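Local coordinates for Tll0287 protein (Thermosynechococcus elongatus, PDB 5B82) that binds a covalently attached heme c with His/Cys axial ligation in a PAS-like fold, and probably serves a redox or sensory role linked to photosynthesis, at residues 120-125 with 129-134; 85-90 with 95-100; 142-145 with 151-154; 40-45 with 174-179. One frame throughout, in Å; residues are numbered along the deposited sequence. Where two conformers were deposited one is given.

Interaction 1: residues 120-125 with 129-134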
# COMPACT_ATOMS: atom_id res chain seq x y z
N ALA A 120 11.48 -4.71 -3.81
CA ALA A 120 10.41 -5.63 -4.19
C ALA A 120 10.95 -7.01 -4.43
O ALA A 120 12.13 -7.19 -4.67
CB ALA A 120 9.68 -5.13 -5.44
N PHE A 121 10.07 -8.01 -4.41
CA PHE A 121 10.54 -9.34 -4.76
C PHE A 121 9.36 -10.19 -5.21
O PHE A 121 8.21 -9.87 -4.90
CB PHE A 121 11.29 -9.99 -3.59
CG PHE A 121 10.41 -10.39 -2.44
CD1 PHE A 121 9.91 -11.68 -2.36
CD2 PHE A 121 10.10 -9.49 -1.43
CE1 PHE A 121 9.10 -12.07 -1.30
CE2 PHE A 121 9.30 -9.87 -0.37
CZ PHE A 121 8.79 -11.17 -0.30
N TRP A 122 9.66 -11.24 -5.98
CA TRP A 122 8.62 -12.20 -6.24
C TRP A 122 9.00 -13.60 -5.81
O TRP A 122 10.15 -13.99 -5.75
CB TRP A 122 7.97 -12.09 -7.64
CG TRP A 122 8.82 -12.17 -8.88
CD1 TRP A 122 9.55 -11.16 -9.44
CD2 TRP A 122 8.95 -13.30 -9.76
NE1 TRP A 122 10.15 -11.60 -10.60
CE2 TRP A 122 9.80 -12.91 -10.81
CE3 TRP A 122 8.44 -14.60 -9.74
CZ2 TRP A 122 10.16 -13.77 -11.83
CZ3 TRP A 122 8.80 -15.46 -10.77
CH2 TRP A 122 9.65 -15.04 -11.80
N GLN A 123 7.97 -14.33 -5.40
CA GLN A 123 8.14 -15.63 -4.77
C GLN A 123 7.13 -16.57 -5.38
O GLN A 123 6.02 -16.15 -5.70
CB GLN A 123 7.87 -15.46 -3.27
CG GLN A 123 7.71 -16.72 -2.48
CD GLN A 123 8.05 -16.50 -1.02
OE1 GLN A 123 8.84 -15.61 -0.68
NE2 GLN A 123 7.45 -17.30 -0.14
N THR A 124 7.48 -17.85 -5.55
CA THR A 124 6.55 -18.81 -6.10
C THR A 124 6.25 -19.91 -5.10
O THR A 124 7.15 -20.39 -4.40
CB THR A 124 7.06 -19.45 -7.41
OG1 THR A 124 8.42 -19.87 -7.24
CG2 THR A 124 6.97 -18.47 -8.55
N ASP A 125 4.99 -20.32 -5.05
CA ASP A 125 4.62 -21.46 -4.23
C ASP A 125 3.38 -22.15 -4.79
O ASP A 125 2.93 -21.82 -5.89
CB ASP A 125 4.44 -21.07 -2.75
CG ASP A 125 3.39 -19.99 -2.54
OD1 ASP A 125 2.38 -19.95 -3.28
OD2 ASP A 125 3.59 -19.16 -1.63
N VAL A 129 2.27 -17.29 -8.26
CA VAL A 129 3.35 -16.28 -8.24
C VAL A 129 2.90 -15.06 -7.44
O VAL A 129 1.81 -14.53 -7.66
CB VAL A 129 3.72 -15.85 -9.66
CG1 VAL A 129 4.93 -14.99 -9.64
CG2 VAL A 129 3.99 -17.05 -10.53
N HIS A 130 3.74 -14.61 -6.51
CA HIS A 130 3.38 -13.52 -5.61
C HIS A 130 4.44 -12.42 -5.74
O HIS A 130 5.62 -12.70 -5.57
CB HIS A 130 3.36 -13.98 -4.16
CG HIS A 130 2.58 -15.24 -3.92
ND1 HIS A 130 1.25 -15.23 -3.55
CD2 HIS A 130 2.95 -16.54 -3.97
CE1 HIS A 130 0.84 -16.48 -3.39
NE2 HIS A 130 1.85 -17.29 -3.64
N TYR A 131 4.01 -11.20 -6.00
CA TYR A 131 4.93 -10.07 -6.08
C TYR A 131 4.60 -9.11 -4.96
O TYR A 131 3.42 -8.82 -4.72
CB TYR A 131 4.78 -9.38 -7.43
CG TYR A 131 5.60 -8.10 -7.62
CD1 TYR A 131 6.98 -8.15 -7.81
CD2 TYR A 131 4.99 -6.85 -7.66
CE1 TYR A 131 7.73 -6.99 -8.02
CE2 TYR A 131 5.74 -5.67 -7.87
CZ TYR A 131 7.10 -5.76 -8.05
OH TYR A 131 7.85 -4.60 -8.26
N PHE A 132 5.64 -8.63 -4.28
CA PHE A 132 5.48 -7.69 -3.19
C PHE A 132 6.37 -6.48 -3.48
O PHE A 132 7.48 -6.64 -3.93
CB PHE A 132 5.91 -8.31 -1.86
CG PHE A 132 5.15 -9.57 -1.52
CD1 PHE A 132 3.96 -9.50 -0.82
CD2 PHE A 132 5.64 -10.81 -1.89
CE1 PHE A 132 3.23 -10.68 -0.51
CE2 PHE A 132 4.93 -11.99 -1.57
CZ PHE A 132 3.74 -11.91 -0.88
N ARG A 133 5.86 -5.30 -3.18
CA ARG A 133 6.63 -4.08 -3.42
C ARG A 133 6.47 -3.18 -2.21
O ARG A 133 5.35 -2.82 -1.83
CB ARG A 133 6.19 -3.42 -4.73
CG ARG A 133 7.20 -2.35 -5.29
CD ARG A 133 6.86 -0.96 -4.84
NE ARG A 133 7.70 0.05 -5.49
CZ ARG A 133 8.81 0.56 -4.96
NH1 ARG A 133 9.21 0.16 -3.75
NH2 ARG A 133 9.51 1.48 -5.62
N ARG A 134 7.58 -2.82 -1.59
CA ARG A 134 7.51 -2.01 -0.37
C ARG A 134 6.92 -0.61 -0.62
O ARG A 134 7.05 -0.04 -1.71
CB ARG A 134 8.89 -1.91 0.31
CG ARG A 134 9.68 -0.66 -0.02
CD ARG A 134 11.13 -0.72 0.51
NE ARG A 134 11.27 -0.39 1.92
CZ ARG A 134 11.96 -1.12 2.80
NH1 ARG A 134 12.55 -2.25 2.40
NH2 ARG A 134 12.05 -0.74 4.06
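Residues 120-125 and 129-134 pair as antiparallel strands at one edge of the sheet, with 120-125 outermost. Two hydrogen-bonded pairs hold them. In Phe121 with Phe132, the bond from Phe132 N to Phe121 O is 2.9 Å. Gln123 with His130 is the second such pair. Phe121 and Phe132 lie on one face of the sheet. Their rings are inclined by 30° and slid apart, so they barely overlap. The touch is made by Phe121 CZ, 3.5 Å from Phe132 CD2. Trp122, Thr124, Val129 and Tyr131 lie on the other face. There Thr124 CG2 lies 3.8 Å from Val129 CG2, while the ring edge of Tyr131 meets Trp122 CB. Near the turn, His130 NE2 donates to Asp125 OD1 at 2.7 Å. The oxygen lies in the imidazole plane, but the ring nitrogen stands 34° out of the carboxylate plane on its syn side. Asp125 CG sits between its backbone N and carbonyl carbon (chi1 58°), which swings the carboxylate across to the histidine. Asp125 OD1 also accepts from Glu127 N, and His130 ND1 bonds Thr179 OG1, so both ring nitrogens are engaged. Replacing Asp125 by alanine would probably leave His130 NE2 without this acceptor and the ring freer to turn. The whole is a beta hairpin, part of the antiparallel sheet of a PAS-like domain.

Interaction 2: residues 85-90 with 95-100. With HEC (heme c), chain B.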
# COMPACT_ATOMS: atom_id res chain seq x y z
N GLN A 85 -4.97 -11.30 -7.75
CA GLN A 85 -5.35 -10.71 -6.48
C GLN A 85 -4.38 -9.57 -6.26
O GLN A 85 -3.18 -9.75 -6.43
CB GLN A 85 -5.21 -11.73 -5.36
CG GLN A 85 -6.20 -12.88 -5.47
CD GLN A 85 -5.63 -14.18 -4.98
OE1 GLN A 85 -5.19 -14.28 -3.83
NE2 GLN A 85 -5.60 -15.18 -5.85
N VAL A 86 -4.89 -8.39 -5.91
CA VAL A 86 -4.04 -7.21 -5.66
C VAL A 86 -4.54 -6.56 -4.39
O VAL A 86 -5.73 -6.31 -4.26
CB VAL A 86 -4.13 -6.18 -6.81
CG1 VAL A 86 -3.23 -4.95 -6.51
CG2 VAL A 86 -3.77 -6.83 -8.13
N ARG A 87 -3.63 -6.28 -3.47
CA ARG A 87 -4.02 -5.77 -2.16
C ARG A 87 -2.88 -5.05 -1.45
O ARG A 87 -1.74 -5.51 -1.45
CB ARG A 87 -4.49 -6.93 -1.29
CG ARG A 87 -5.17 -6.51 0.00
CD ARG A 87 -5.80 -7.73 0.68
NE ARG A 87 -4.81 -8.62 1.28
CZ ARG A 87 -4.47 -8.61 2.56
NH1 ARG A 87 -5.05 -7.75 3.40
NH2 ARG A 87 -3.56 -9.46 3.01
N GLN A 88 -3.20 -3.92 -0.83
CA GLN A 88 -2.25 -3.26 0.05
C GLN A 88 -2.28 -3.98 1.39
O GLN A 88 -3.34 -4.40 1.86
CB GLN A 88 -2.63 -1.80 0.25
CG GLN A 88 -2.53 -0.98 -1.01
CD GLN A 88 -3.21 0.37 -0.87
OE1 GLN A 88 -2.56 1.39 -0.63
NE2 GLN A 88 -4.53 0.37 -1.01
N VAL A 89 -1.11 -4.14 1.99
CA VAL A 89 -1.00 -4.81 3.27
C VAL A 89 -0.08 -4.02 4.18
O VAL A 89 1.01 -3.64 3.77
CB VAL A 89 -0.40 -6.22 3.10
CG1 VAL A 89 -0.39 -6.94 4.45
CG2 VAL A 89 -1.19 -7.02 2.06
N ALA A 90 -0.52 -3.77 5.41
CA ALA A 90 0.30 -3.06 6.38
C ALA A 90 0.06 -3.57 7.78
O ALA A 90 -1.07 -3.91 8.15
CB ALA A 90 0.04 -1.55 6.31
N ASN A 95 -7.51 0.82 6.80
CA ASN A 95 -8.62 0.01 6.33
C ASN A 95 -8.39 -1.44 6.77
O ASN A 95 -7.36 -2.04 6.45
CB ASN A 95 -8.71 0.12 4.81
CG ASN A 95 -9.90 -0.62 4.22
OD1 ASN A 95 -10.29 -1.68 4.71
ND2 ASN A 95 -10.46 -0.07 3.15
N PRO A 96 -9.36 -2.02 7.50
CA PRO A 96 -9.18 -3.39 8.01
C PRO A 96 -8.98 -4.43 6.90
O PRO A 96 -8.51 -5.53 7.20
CB PRO A 96 -10.48 -3.65 8.78
CG PRO A 96 -11.46 -2.68 8.24
CD PRO A 96 -10.66 -1.46 7.90
N ASN A 97 -9.31 -4.10 5.66
CA ASN A 97 -9.08 -5.02 4.55
C ASN A 97 -7.60 -5.16 4.20
O ASN A 97 -7.22 -5.99 3.38
CB ASN A 97 -9.88 -4.59 3.32
CG ASN A 97 -9.84 -5.63 2.20
OD1 ASN A 97 -10.12 -6.81 2.43
ND2 ASN A 97 -9.48 -5.20 1.00
N HIS A 98 -6.77 -4.33 4.82
CA HIS A 98 -5.37 -4.27 4.51
C HIS A 98 -4.48 -4.89 5.59
O HIS A 98 -3.28 -4.66 5.61
CB HIS A 98 -4.98 -2.80 4.24
CG HIS A 98 -5.71 -2.19 3.09
ND1 HIS A 98 -5.91 -0.83 2.96
CD2 HIS A 98 -6.31 -2.76 2.01
CE1 HIS A 98 -6.59 -0.59 1.85
NE2 HIS A 98 -6.84 -1.74 1.26
N ALA A 99 -5.08 -5.67 6.48
CA ALA A 99 -4.30 -6.33 7.53
C ALA A 99 -3.48 -7.48 6.94
O ALA A 99 -3.83 -8.03 5.90
CB ALA A 99 -5.21 -6.85 8.64
N PRO A 100 -2.38 -7.84 7.61
CA PRO A 100 -1.71 -9.07 7.19
C PRO A 100 -2.65 -10.25 7.44
O PRO A 100 -3.37 -10.23 8.44
CB PRO A 100 -0.49 -9.13 8.11
CG PRO A 100 -0.24 -7.68 8.50
CD PRO A 100 -1.62 -7.12 8.64
FE HEC B . -2.58 6.89 3.08
CHA HEC B . -4.46 4.10 3.51
CHB HEC B . 0.19 4.86 2.46
CHC HEC B . -0.68 9.61 2.38
CHD HEC B . -5.18 8.91 4.07
NA HEC B . -2.19 4.86 3.06
C1A HEC B . -3.16 3.89 3.13
C2A HEC B . -2.57 2.61 2.77
C3A HEC B . -1.29 2.84 2.49
C4A HEC B . -1.02 4.24 2.66
CMA HEC B . -0.23 1.81 2.05
CAA HEC B . -3.31 1.25 2.71
CBA HEC B . -3.04 0.39 3.95
CGA HEC B . -3.94 0.83 5.08
O1A HEC B . -3.41 1.30 6.12
O2A HEC B . -5.19 0.74 4.94
NB HEC B . -0.62 7.16 2.55
C1B HEC B . 0.35 6.21 2.29
C2B HEC B . 1.54 6.87 1.81
C3B HEC B . 1.30 8.19 1.80
C4B HEC B . -0.06 8.39 2.25
CMB HEC B . 2.87 6.17 1.44
CAB HEC B . 2.28 9.30 1.36
CBB HEC B . 2.60 9.19 -0.15
NC HEC B . -2.87 8.89 3.24
C1C HEC B . -1.96 9.84 2.84
C2C HEC B . -2.64 11.12 2.84
C3C HEC B . -3.83 10.96 3.43
C4C HEC B . -4.03 9.53 3.61
CMC HEC B . -1.89 12.46 2.65
CAC HEC B . -4.88 12.05 3.77
CBC HEC B . -5.36 12.90 2.57
ND HEC B . -4.49 6.57 3.75
C1D HEC B . -5.44 7.56 3.97
C2D HEC B . -6.74 6.94 4.08
C3D HEC B . -6.50 5.45 3.91
C4D HEC B . -5.08 5.31 3.71
CMD HEC B . -8.10 7.63 4.32
CAD HEC B . -7.54 4.31 3.92
CBD HEC B . -7.98 4.17 2.47
CGD HEC B . -8.86 2.96 2.26
O1D HEC B . -9.97 2.91 2.84
O2D HEC B . -8.45 2.06 1.51
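Arg87, on strand 85-89, reaches two carbonyls of the loop 95-100, and this is the tight part of the contact. Its NH1 donates to Asn97 O and to Ala99 O, each at 2.8 Å. NH2 adds a longer bond of 3.2 Å to Ala99 O, so that oxygen is gripped end-on by two nitrogens. Both oxygens lie near the guanidinium plane. The arginine chain is extended up to a bend at chi3 (73°), which turns its end to the loop. NH2 also forms a salt bridge with Asp105. Ala90 N bonds His98 O at 2.9 Å. The His98 ring is buried between two neighbours. Gln88 CB stands over the centre of one face, 4.2 Å from the ring centroid, and Asn95 CG covers the opposite face near the rim. Gln88 O is buried without a polar partner. The looser, more open side lies at Asn97 and Pro100. Pro100 CG lightly touches Val89 CG1 at 4.1 Å, and the Asn97 side chain stays 4.5 Å from Arg87, ND2 to CD. Asn95 OD1 accepts from Asn97 N, an Asx turn that shapes the loop. His98 ND1 donates in its ring plane to heme O2A at 2.6 Å. Asn95 N bonds the same oxygen, while Asn95 ND2 reaches O1D of the other propionate at 3.0 Å. The loop forms part of the propionate-binding side of the heme c pocket.

Interaction 3: residues 142-145 with 151-154. With HEC (heme c), chain B.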
# COMPACT_ATOMS: atom_id res chain seq x y z
N LEU A 142 2.73 12.28 6.06
CA LEU A 142 2.57 12.64 7.46
C LEU A 142 1.37 13.56 7.69
O LEU A 142 0.95 13.76 8.83
CB LEU A 142 3.84 13.30 8.01
CG LEU A 142 5.14 12.50 7.93
CD1 LEU A 142 6.30 13.32 8.48
CD2 LEU A 142 5.01 11.18 8.68
N ALA A 143 0.82 14.12 6.61
CA ALA A 143 -0.41 14.90 6.73
C ALA A 143 -1.55 14.07 7.32
O ALA A 143 -2.41 14.61 8.02
CB ALA A 143 -0.82 15.48 5.38
N CYS A 144 -1.57 12.76 7.04
CA CYS A 144 -2.70 11.92 7.47
C CYS A 144 -2.26 10.65 8.20
O CYS A 144 -3.07 9.96 8.81
CB CYS A 144 -3.57 11.51 6.27
SG CYS A 144 -4.23 12.86 5.27
N HIS A 145 -0.96 10.35 8.12
CA HIS A 145 -0.39 9.20 8.80
C HIS A 145 0.71 9.62 9.78
O HIS A 145 1.49 8.79 10.24
CB HIS A 145 0.20 8.23 7.77
CG HIS A 145 -0.80 7.66 6.82
ND1 HIS A 145 -1.78 6.77 7.21
CD2 HIS A 145 -0.95 7.80 5.48
CE1 HIS A 145 -2.49 6.40 6.16
NE2 HIS A 145 -2.01 7.01 5.09
N ARG A 151 -4.58 13.91 12.92
CA ARG A 151 -5.31 13.27 11.83
C ARG A 151 -6.55 14.08 11.47
O ARG A 151 -7.29 14.53 12.36
CB ARG A 151 -5.72 11.85 12.23
CG ARG A 151 -4.57 10.89 12.46
CD ARG A 151 -5.08 9.55 12.98
NE ARG A 151 -5.69 9.68 14.30
CZ ARG A 151 -6.57 8.83 14.80
NH1 ARG A 151 -6.95 7.78 14.09
NH2 ARG A 151 -7.07 9.02 16.01
N PRO A 152 -6.78 14.28 10.17
CA PRO A 152 -7.96 15.00 9.66
C PRO A 152 -9.27 14.42 10.21
O PRO A 152 -9.36 13.20 10.39
CB PRO A 152 -7.87 14.78 8.15
CG PRO A 152 -6.42 14.58 7.89
CD PRO A 152 -5.89 13.84 9.08
N ALA A 153 -10.25 15.29 10.45
CA ALA A 153 -11.47 14.95 11.19
C ALA A 153 -12.15 13.63 10.79
O ALA A 153 -12.40 12.78 11.65
CB ALA A 153 -12.47 16.11 11.11
N PHE A 154 -12.46 13.47 9.51
CA PHE A 154 -13.24 12.33 9.05
C PHE A 154 -12.56 10.97 9.26
O PHE A 154 -13.24 9.95 9.30
CB PHE A 154 -13.64 12.48 7.57
CG PHE A 154 -14.71 13.50 7.33
CD1 PHE A 154 -15.04 13.88 6.03
CD2 PHE A 154 -15.39 14.09 8.38
CE1 PHE A 154 -16.02 14.83 5.80
CE2 PHE A 154 -16.38 15.03 8.16
CZ PHE A 154 -16.69 15.40 6.86
FE HEC B . -2.58 6.89 3.08
CHA HEC B . -4.46 4.10 3.51
CHB HEC B . 0.19 4.86 2.46
CHC HEC B . -0.68 9.61 2.38
CHD HEC B . -5.18 8.91 4.07
NA HEC B . -2.19 4.86 3.06
C1A HEC B . -3.16 3.89 3.13
C2A HEC B . -2.57 2.61 2.77
C3A HEC B . -1.29 2.84 2.49
C4A HEC B . -1.02 4.24 2.66
CMA HEC B . -0.23 1.81 2.05
CAA HEC B . -3.31 1.25 2.71
CBA HEC B . -3.04 0.39 3.95
CGA HEC B . -3.94 0.83 5.08
O1A HEC B . -3.41 1.30 6.12
O2A HEC B . -5.19 0.74 4.94
NB HEC B . -0.62 7.16 2.55
C1B HEC B . 0.35 6.21 2.29
C2B HEC B . 1.54 6.87 1.81
C3B HEC B . 1.30 8.19 1.80
C4B HEC B . -0.06 8.39 2.25
CMB HEC B . 2.87 6.17 1.44
CAB HEC B . 2.28 9.30 1.36
CBB HEC B . 2.60 9.19 -0.15
NC HEC B . -2.87 8.89 3.24
C1C HEC B . -1.96 9.84 2.84
C2C HEC B . -2.64 11.12 2.84
C3C HEC B . -3.83 10.96 3.43
C4C HEC B . -4.03 9.53 3.61
CMC HEC B . -1.89 12.46 2.65
CAC HEC B . -4.88 12.05 3.77
CBC HEC B . -5.36 12.90 2.57
ND HEC B . -4.49 6.57 3.75
C1D HEC B . -5.44 7.56 3.97
C2D HEC B . -6.74 6.94 4.08
C3D HEC B . -6.50 5.45 3.91
C4D HEC B . -5.08 5.31 3.71
CMD HEC B . -8.10 7.63 4.32
CAD HEC B . -7.54 4.31 3.92
CBD HEC B . -7.98 4.17 2.47
CGD HEC B . -8.86 2.96 2.26
O1D HEC B . -9.97 2.91 2.84
O2D HEC B . -8.45 2.06 1.51
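The heme c attachment site supplies this contact: Cys144 and His145 end the Cys-x-x-Cys-His motif of c-type hemes, which begins at Cys141. Pro152 packs against Ala143 and Cys144 of this motif. Pro152 CG lies 3.8 Å from Cys144 SG, and Pro152 CD lies 3.7 Å from Ala143 O. Arg151 comes alongside more loosely, with CG 4.1 Å from Cys144 O. No hydrogen bond joins residues 142-145 to residues 151-154, so the contact between them rests on van der Waals touch around the thioether. Cys144 SG is bonded covalently at 1.8 Å to heme CAC, the carbon of the former vinyl group. Its SG is anti to the carbonyl carbon (chi1 -56°), which carries the sulfur to the porphyrin edge. The next residue, His145, points its CB away from residues 151-154. Its NE2 binds the heme iron at 2.1 Å. Cys68 SG is the other axial ligand, and His145 ND1 donates to Ala164 O, a second-shell bond that should fix the rotation of the imidazole. Arg94 NH2 bonds Cys144 O, and Arg94 also touches His145, so one arginine contacts both heme-bound residues. The short, weakly bonded helix 142-145 follows strand 128-136, and the loop then returns through Arg151, whose NE bonds Lys148 O, and Pro152, which also touches Thr63, into helix 153-158 before the chain enters strand 172-181.

Interaction 4: residues 40-45 with 174-179. With HEC (heme c), chain B.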
# COMPACT_ATOMS: atom_id res chain seq x y z
N GLN A 40 3.06 1.99 -11.19
CA GLN A 40 2.16 3.07 -11.60
C GLN A 40 1.18 3.44 -10.50
O GLN A 40 0.87 4.62 -10.29
CB GLN A 40 1.38 2.67 -12.85
CG GLN A 40 2.16 2.82 -14.14
CD GLN A 40 1.44 2.21 -15.34
OE1 GLN A 40 0.44 1.49 -15.18
NE2 GLN A 40 1.94 2.47 -16.54
N LEU A 41 0.69 2.42 -9.79
CA LEU A 41 -0.16 2.66 -8.63
C LEU A 41 0.58 3.47 -7.55
O LEU A 41 0.02 4.41 -6.95
CB LEU A 41 -0.65 1.32 -8.06
CG LEU A 41 -1.72 1.37 -6.98
CD1 LEU A 41 -2.96 2.09 -7.51
CD2 LEU A 41 -2.07 -0.04 -6.52
N ASP A 42 1.84 3.13 -7.32
CA ASP A 42 2.65 3.81 -6.33
C ASP A 42 2.92 5.28 -6.71
O ASP A 42 2.77 6.20 -5.89
CB ASP A 42 3.97 3.07 -6.13
CG ASP A 42 4.68 3.48 -4.85
OD1 ASP A 42 4.03 3.40 -3.78
OD2 ASP A 42 5.86 3.89 -4.93
N GLN A 43 3.29 5.49 -7.97
CA GLN A 43 3.55 6.84 -8.44
C GLN A 43 2.26 7.65 -8.43
O GLN A 43 2.28 8.87 -8.24
CB GLN A 43 4.18 6.81 -9.83
CG GLN A 43 5.64 6.36 -9.81
CD GLN A 43 6.58 7.39 -9.18
OE1 GLN A 43 6.52 8.58 -9.50
NE2 GLN A 43 7.44 6.93 -8.28
N MET A 44 1.13 6.97 -8.60
CA MET A 44 -0.16 7.64 -8.51
C MET A 44 -0.39 8.15 -7.10
O MET A 44 -0.73 9.33 -6.91
CB MET A 44 -1.31 6.72 -8.90
CG MET A 44 -2.68 7.24 -8.47
SD MET A 44 -3.99 6.06 -8.91
CE MET A 44 -5.27 6.54 -7.76
N ARG A 45 -0.20 7.28 -6.10
CA ARG A 45 -0.38 7.77 -4.73
C ARG A 45 0.54 8.95 -4.43
O ARG A 45 0.11 9.98 -3.91
CB ARG A 45 -0.16 6.68 -3.69
CG ARG A 45 -0.74 7.06 -2.32
CD ARG A 45 0.01 6.42 -1.17
NE ARG A 45 0.25 5.00 -1.42
CZ ARG A 45 -0.63 4.04 -1.19
NH1 ARG A 45 -1.83 4.33 -0.70
NH2 ARG A 45 -0.31 2.78 -1.45
N GLY A 174 4.16 -0.20 4.60
CA GLY A 174 3.45 -1.42 4.25
C GLY A 174 3.97 -1.87 2.90
O GLY A 174 5.12 -1.58 2.54
N MET A 175 3.14 -2.57 2.14
CA MET A 175 3.56 -3.11 0.85
C MET A 175 2.37 -3.31 -0.07
O MET A 175 1.22 -3.36 0.41
CB MET A 175 4.27 -4.44 1.05
CG MET A 175 3.34 -5.60 1.43
SD MET A 175 4.28 -7.06 1.88
CE MET A 175 2.92 -8.17 2.33
N TYR A 176 2.63 -3.40 -1.37
CA TYR A 176 1.63 -3.94 -2.30
C TYR A 176 1.87 -5.44 -2.41
O TYR A 176 3.01 -5.88 -2.36
CB TYR A 176 1.75 -3.32 -3.69
CG TYR A 176 1.73 -1.81 -3.69
CD1 TYR A 176 0.53 -1.11 -3.67
CD2 TYR A 176 2.91 -1.09 -3.72
CE1 TYR A 176 0.51 0.28 -3.67
CE2 TYR A 176 2.90 0.29 -3.73
CZ TYR A 176 1.70 0.97 -3.69
OH TYR A 176 1.71 2.34 -3.68
N ALA A 177 0.79 -6.21 -2.56
CA ALA A 177 0.88 -7.66 -2.72
C ALA A 177 0.02 -8.11 -3.89
O ALA A 177 -1.18 -7.82 -3.95
CB ALA A 177 0.42 -8.36 -1.46
N VAL A 178 0.64 -8.79 -4.85
CA VAL A 178 -0.10 -9.31 -6.00
C VAL A 178 0.09 -10.81 -6.11
O VAL A 178 1.18 -11.32 -5.89
CB VAL A 178 0.39 -8.67 -7.31
CG1 VAL A 178 -0.34 -9.27 -8.50
CG2 VAL A 178 0.23 -7.16 -7.26
N THR A 179 -0.98 -11.53 -6.44
CA THR A 179 -0.87 -12.95 -6.71
C THR A 179 -1.39 -13.28 -8.11
O THR A 179 -2.50 -12.91 -8.48
CB THR A 179 -1.65 -13.80 -5.69
OG1 THR A 179 -1.03 -13.68 -4.41
CG2 THR A 179 -1.64 -15.28 -6.09
FE HEC B . -2.58 6.89 3.08
CHA HEC B . -4.46 4.10 3.51
CHB HEC B . 0.19 4.86 2.46
CHC HEC B . -0.68 9.61 2.38
CHD HEC B . -5.18 8.91 4.07
NA HEC B . -2.19 4.86 3.06
C1A HEC B . -3.16 3.89 3.13
C2A HEC B . -2.57 2.61 2.77
C3A HEC B . -1.29 2.84 2.49
C4A HEC B . -1.02 4.24 2.66
CMA HEC B . -0.23 1.81 2.05
CAA HEC B . -3.31 1.25 2.71
CBA HEC B . -3.04 0.39 3.95
CGA HEC B . -3.94 0.83 5.08
O1A HEC B . -3.41 1.30 6.12
O2A HEC B . -5.19 0.74 4.94
NB HEC B . -0.62 7.16 2.55
C1B HEC B . 0.35 6.21 2.29
C2B HEC B . 1.54 6.87 1.81
C3B HEC B . 1.30 8.19 1.80
C4B HEC B . -0.06 8.39 2.25
CMB HEC B . 2.87 6.17 1.44
CAB HEC B . 2.28 9.30 1.36
CBB HEC B . 2.60 9.19 -0.15
NC HEC B . -2.87 8.89 3.24
C1C HEC B . -1.96 9.84 2.84
C2C HEC B . -2.64 11.12 2.84
C3C HEC B . -3.83 10.96 3.43
C4C HEC B . -4.03 9.53 3.61
CMC HEC B . -1.89 12.46 2.65
CAC HEC B . -4.88 12.05 3.77
CBC HEC B . -5.36 12.90 2.57
ND HEC B . -4.49 6.57 3.75
C1D HEC B . -5.44 7.56 3.97
C2D HEC B . -6.74 6.94 4.08
C3D HEC B . -6.50 5.45 3.91
C4D HEC B . -5.08 5.31 3.71
CMD HEC B . -8.10 7.63 4.32
CAD HEC B . -7.54 4.31 3.92
CBD HEC B . -7.98 4.17 2.47
CGD HEC B . -8.86 2.96 2.26
O1D HEC B . -9.97 2.91 2.84
O2D HEC B . -8.45 2.06 1.51
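Tyr176 meets helix 28-49 through its hydroxyl, which both gives and takes a hydrogen bond. Its OH donates to Asp42 OD1 at 2.6 Å. The acceptor lies in the phenol plane and uses its anti lone pair, with the carboxylate turned nearly square to the ring. In return, Arg45 NH2 donates to Tyr176 OH at 3.0 Å. This bond is bent, 143° at the hydrogen, and the oxygen sits 26° out of the guanidinium plane. Arg45 NH2 also bonds Gln88 OE1, so this nitrogen serves two acceptors. The arginine chain bends at chi3 (-46°), which lays its guanidinium over the porphyrin. Arg45 CD comes within 3.4 Å of heme C2B, and NH1 stands 3.5 Å from heme C4A. The nearby positive charge would probably favour the ionised state of Asp42. Apolar contact completes the set, with Leu41 CD2, in the conformer modelled, at 3.9 Å from Tyr176 CE1. A phenylalanine at Tyr176 would probably leave Asp42 OD1 without this donor and Arg45 less firmly oriented over the heme. All four touching residues are buried. The arrangement is helix-on-sheet packing in a PAS-like fold, with a buried Asp-Tyr-Arg hydrogen-bond chain at the wall of the heme pocket.

Overall arrangement
Interactions 1, 2 and 4 share one antiparallel sheet, ordered 85-89, 172-181, 128-136, 120-125. Interaction 4 packs helix 28-49 on strand 172-181, which lies between the strands of interactions 2 and 1. Its centre is about 11 Å from that of interaction 2 and about 12 Å from that of interaction 1. Interaction 3 is off the sheet, its centre about 30 Å from that of interaction 1. Along the chain, interactions 2, 1 and 3 follow in series, all nested inside the loop closed by 40-45 with 174-179. Interactions 2, 3 and 4 all touch the heme, so the PAS-like sheet and the heme-attachment segment meet at one cofactor.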